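PDB 6IWY: flagellar hook-associated protein 2 from Helicobacter pylori, which caps the tip of the growing flagellar filament, where it promotes polymerization of flagellin subunits and keeps them from leaking out unassembled. Local coordinates for residues Arg124-Ser129 and Ser210-His215; Leu63-Tyr66 and Asp71-Val74. One frame throughout, in Å; residues are numbered along the deposited sequence.

Interaction 1: residues Arg124-Ser129 and Ser210-His215; sequences RVYFGS and SIDTLH
Arg124 and Tyr126 converge on the carboxylate of Asp212 in a polar contact, carried mainly by side chains, that joins two small antiparallel sheets. The backbones stand well apart, with 9.6 Å between CA of Arg124 and CA of Leu214, and the long side chains of Arg124 and Tyr126 cover most of the distance to the short Asp212. A single oxygen takes both partners. Arg124 NH2 forms a salt bridge to Asp212 OD2 at 2.8 Å, and Tyr126 OH donates a hydrogen bond to that same OD2 at 3.1 Å. The oxygen lies over one face of the guanidinium, whose plane is only 19° from that of the carboxylate; the two groups are therefore layered rather than joined edge on, and charge attraction should count for more than directed N-H bonds. The bend in the arginine chain at chi3 (71°) swings the guanidinium into this position. The phenol approaches differently: OD2 sits at the edge of the Tyr126 ring, in its plane, and accepts through the lone pair that points away from OD1. Tyr126 OH lies above the same face of the guanidinium, offset toward its rim; being neutral, the phenol can share the carboxylate oxygen without adding charge. Behind Asp212, helix 179-196 packs on Ile211 and Thr213. The Tyr126 side chain also touches Ile221 and Asn223 of strand 219-224, the sheet neighbour of strand 209-214.

Interaction 2: residues Leu63-Tyr66 and Asp71-Val74; sequences LKFY and DYAV
The Phe65 ring receives Tyr72 CB over one face, while CG of Leu63 from its own strand lies at its edge, in plane, and Val74 CG2 approaches obliquely, 3.6 Å from Phe65 CE2. The Tyr72 ring is set obliquely to that of Phe65, with centroids 5.6 Å apart and planes at 32°. Phe65 CG occupies the crowded position between its backbone N and carbonyl carbon (chi1 54°), a choice that carries the ring toward the partner strand. Leu63 and Val74 run side by side on this face, CB of Leu63 4.1 Å from CG2 of Val74. Leu63, Phe65 and Val74 are buried, which suits branched and aromatic hydrocarbons; Tyr72 is partly exposed. The backbones form the antiparallel ladder of a beta hairpin, strands 61-67 and 70-76. Leu63 with Val74 and Phe65 with Tyr72 are hydrogen-bonded pairs, the straightest bond running from Tyr72 N to Phe65 O at 2.8 Å (173° at the hydrogen). Lys64 with Ala73 and Tyr66 with Asp71 are the non-hydrogen-bonded pairs, with side chains on the opposite, more polar face. There Asp71 OD2 comes obliquely to the Tyr66 ring and is hydrogen-bonded to His130 NE2, while Tyr66 OH bonds to Gln132 OE1. Helix 82-92 covers the Leu63 and Val74 end of the apolar face; Thr93 meets Phe65 and Tyr72. Strand 126-127 flanks strand 61-67 on the side away from strand 70-76.

Overall arrangement
From the N terminus of this fragment, which represents a middle part of the longer protein, interaction 2 closes first: the chain turns back after strand 61-67 to make a tight hairpin. Interaction 1 follows in series, and its 80-residue loop, which includes helix 179-196, neither encloses nor crosses the hairpin. The two centres are about 13 Å apart, yet they share a sheet, because strand 126-127 lies beside strand 61-67. Tyr126 O to Tyr66 N, 2.9 Å, is a probable backbone hydrogen bond between them. The chain then passes through Gly128 into strand 129-132 of the sheet that also contains strand 209-214, so the hairpin sheet and this second sheet are tied together.

Interaction 1: residues Arg124-Ser129 and Ser210-His215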
# COMPACT_ATOMS: atom_id res chain seq x y z
N ARG A 124 1.30 -10.63 -1.64
CA ARG A 124 0.04 -9.92 -1.71
C ARG A 124 0.44 -8.48 -1.99
O ARG A 124 1.54 -8.08 -1.59
CB ARG A 124 -0.77 -10.10 -0.45
CG ARG A 124 -1.24 -11.53 -0.32
CD ARG A 124 -2.06 -11.76 0.91
NE ARG A 124 -3.38 -11.13 0.83
CZ ARG A 124 -4.28 -11.11 1.83
NH1 ARG A 124 -4.00 -11.69 2.99
NH2 ARG A 124 -5.47 -10.52 1.64
N VAL A 125 -0.36 -7.75 -2.76
CA VAL A 125 -0.10 -6.33 -2.98
C VAL A 125 -1.02 -5.47 -2.10
O VAL A 125 -2.22 -5.53 -2.20
CB VAL A 125 -0.27 -5.92 -4.42
CG1 VAL A 125 -0.10 -4.44 -4.53
CG2 VAL A 125 0.75 -6.60 -5.32
N TYR A 126 -0.45 -4.66 -1.23
CA TYR A 126 -1.25 -3.84 -0.35
C TYR A 126 -1.09 -2.44 -0.85
O TYR A 126 -0.00 -1.93 -0.82
CB TYR A 126 -0.78 -3.96 1.08
CG TYR A 126 -1.09 -5.31 1.65
CD1 TYR A 126 -0.12 -6.30 1.72
CD2 TYR A 126 -2.36 -5.61 2.07
CE1 TYR A 126 -0.43 -7.56 2.23
CE2 TYR A 126 -2.67 -6.85 2.56
CZ TYR A 126 -1.71 -7.82 2.64
OH TYR A 126 -2.06 -9.05 3.14
N PHE A 127 -2.17 -1.84 -1.35
CA PHE A 127 -2.12 -0.48 -1.86
C PHE A 127 -2.26 0.46 -0.69
O PHE A 127 -2.86 0.12 0.30
CB PHE A 127 -3.25 -0.26 -2.87
CG PHE A 127 -3.10 -1.08 -4.09
CD1 PHE A 127 -3.82 -2.25 -4.25
CD2 PHE A 127 -2.19 -0.71 -5.07
CE1 PHE A 127 -3.64 -3.02 -5.37
CE2 PHE A 127 -2.00 -1.48 -6.18
CZ PHE A 127 -2.71 -2.64 -6.34
N GLY A 128 -1.63 1.63 -0.80
CA GLY A 128 -1.76 2.68 0.19
C GLY A 128 -0.78 2.49 1.34
O GLY A 128 0.37 2.15 1.10
N SER A 129 -1.26 2.64 2.56
CA SER A 129 -0.46 2.51 3.74
C SER A 129 -0.72 1.24 4.56
O SER A 129 -1.77 0.61 4.49
CB SER A 129 -0.76 3.71 4.62
OG SER A 129 -2.13 4.04 4.56
N SER A 210 -8.55 -2.95 6.18
CA SER A 210 -8.56 -4.34 6.57
C SER A 210 -7.35 -4.66 7.44
O SER A 210 -6.35 -3.94 7.44
CB SER A 210 -8.56 -5.22 5.33
OG SER A 210 -7.48 -4.87 4.51
N ILE A 211 -7.49 -5.76 8.16
CA ILE A 211 -6.46 -6.31 9.00
C ILE A 211 -6.34 -7.80 8.67
O ILE A 211 -7.15 -8.60 9.10
CB ILE A 211 -6.85 -6.15 10.46
CG1 ILE A 211 -6.91 -4.67 10.83
CG2 ILE A 211 -5.86 -6.82 11.37
CD1 ILE A 211 -8.12 -4.32 11.56
N ASP A 212 -5.32 -8.16 7.91
CA ASP A 212 -5.06 -9.54 7.51
C ASP A 212 -4.01 -10.20 8.41
O ASP A 212 -3.17 -9.53 8.99
CB ASP A 212 -4.50 -9.60 6.07
CG ASP A 212 -5.51 -9.18 5.00
OD1 ASP A 212 -6.73 -9.20 5.26
OD2 ASP A 212 -5.07 -8.83 3.88
N THR A 213 -4.05 -11.53 8.48
CA THR A 213 -2.96 -12.30 9.05
C THR A 213 -2.06 -12.82 7.93
O THR A 213 -2.51 -13.08 6.82
CB THR A 213 -3.45 -13.48 9.88
OG1 THR A 213 -3.83 -14.54 9.01
CG2 THR A 213 -4.64 -13.06 10.74
N LEU A 214 -0.79 -12.99 8.26
CA LEU A 214 0.23 -13.30 7.28
C LEU A 214 1.38 -14.10 7.93
O LEU A 214 1.37 -14.30 9.14
CB LEU A 214 0.65 -11.98 6.63
CG LEU A 214 2.08 -11.54 6.36
CD1 LEU A 214 2.75 -12.17 5.10
CD2 LEU A 214 1.97 -10.02 6.22
N HIS A 215 2.31 -14.58 7.12
CA HIS A 215 3.41 -15.45 7.59
C HIS A 215 2.88 -16.58 8.47
O HIS A 215 3.36 -16.81 9.56
CB HIS A 215 4.50 -14.66 8.31
CG HIS A 215 5.33 -13.80 7.40
ND1 HIS A 215 5.54 -12.46 7.63
CD2 HIS A 215 6.01 -14.10 6.26
CE1 HIS A 215 6.32 -11.97 6.67
NE2 HIS A 215 6.61 -12.94 5.83

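Interaction 2: residues Leu63-Tyr66 and Asp71-Val74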
# COMPACT_ATOMS: atom_id res chain seq x y z
N LEU A 63 1.66 6.37 -7.35
CA LEU A 63 0.94 5.17 -6.97
C LEU A 63 1.78 4.47 -5.94
O LEU A 63 2.90 4.11 -6.22
CB LEU A 63 0.68 4.25 -8.14
CG LEU A 63 0.12 2.86 -7.81
CD1 LEU A 63 -1.28 2.93 -7.32
CD2 LEU A 63 0.21 1.97 -9.04
N LYS A 64 1.22 4.29 -4.75
CA LYS A 64 1.90 3.66 -3.62
C LYS A 64 1.38 2.25 -3.42
O LYS A 64 0.16 2.04 -3.25
CB LYS A 64 1.59 4.44 -2.34
CG LYS A 64 2.56 5.56 -2.02
CD LYS A 64 2.09 6.43 -0.82
CE LYS A 64 2.05 5.67 0.52
NZ LYS A 64 2.18 6.56 1.75
N PHE A 65 2.26 1.27 -3.38
CA PHE A 65 1.86 -0.05 -2.89
C PHE A 65 3.03 -0.77 -2.31
O PHE A 65 4.16 -0.33 -2.50
CB PHE A 65 1.21 -0.89 -4.00
CG PHE A 65 2.05 -1.01 -5.22
CD1 PHE A 65 3.04 -1.98 -5.29
CD2 PHE A 65 1.88 -0.14 -6.26
CE1 PHE A 65 3.85 -2.08 -6.40
CE2 PHE A 65 2.69 -0.23 -7.39
CZ PHE A 65 3.68 -1.21 -7.46
N TYR A 66 2.75 -1.88 -1.63
CA TYR A 66 3.73 -2.63 -0.84
C TYR A 66 3.60 -4.13 -1.07
O TYR A 66 2.52 -4.69 -0.92
CB TYR A 66 3.53 -2.35 0.63
CG TYR A 66 4.26 -3.25 1.59
CD1 TYR A 66 5.61 -3.01 1.94
CD2 TYR A 66 3.60 -4.30 2.22
CE1 TYR A 66 6.29 -3.83 2.88
CE2 TYR A 66 4.27 -5.13 3.16
CZ TYR A 66 5.60 -4.89 3.49
OH TYR A 66 6.26 -5.70 4.40
N ASP A 71 8.21 -1.11 -0.13
CA ASP A 71 7.35 -0.01 -0.49
C ASP A 71 7.75 0.41 -1.88
O ASP A 71 8.93 0.59 -2.11
CB ASP A 71 7.57 1.17 0.46
CG ASP A 71 6.84 1.00 1.77
OD1 ASP A 71 7.16 1.70 2.77
OD2 ASP A 71 5.92 0.16 1.81
N TYR A 72 6.81 0.53 -2.80
CA TYR A 72 7.11 1.17 -4.07
C TYR A 72 6.26 2.42 -4.24
O TYR A 72 5.12 2.47 -3.83
CB TYR A 72 6.86 0.25 -5.25
CG TYR A 72 7.61 -1.06 -5.26
CD1 TYR A 72 8.80 -1.20 -5.97
CD2 TYR A 72 7.11 -2.17 -4.59
CE1 TYR A 72 9.46 -2.40 -5.99
CE2 TYR A 72 7.77 -3.36 -4.59
CZ TYR A 72 8.93 -3.48 -5.29
OH TYR A 72 9.58 -4.69 -5.30
N ALA A 73 6.85 3.44 -4.84
CA ALA A 73 6.14 4.63 -5.24
C ALA A 73 6.42 4.83 -6.76
O ALA A 73 7.54 5.19 -7.16
CB ALA A 73 6.64 5.83 -4.41
N VAL A 74 5.41 4.55 -7.57
CA VAL A 74 5.47 4.75 -9.01
C VAL A 74 5.04 6.19 -9.27
O VAL A 74 3.99 6.63 -8.81
CB VAL A 74 4.49 3.83 -9.75
CG1 VAL A 74 4.93 3.60 -11.19
CG2 VAL A 74 4.33 2.50 -9.00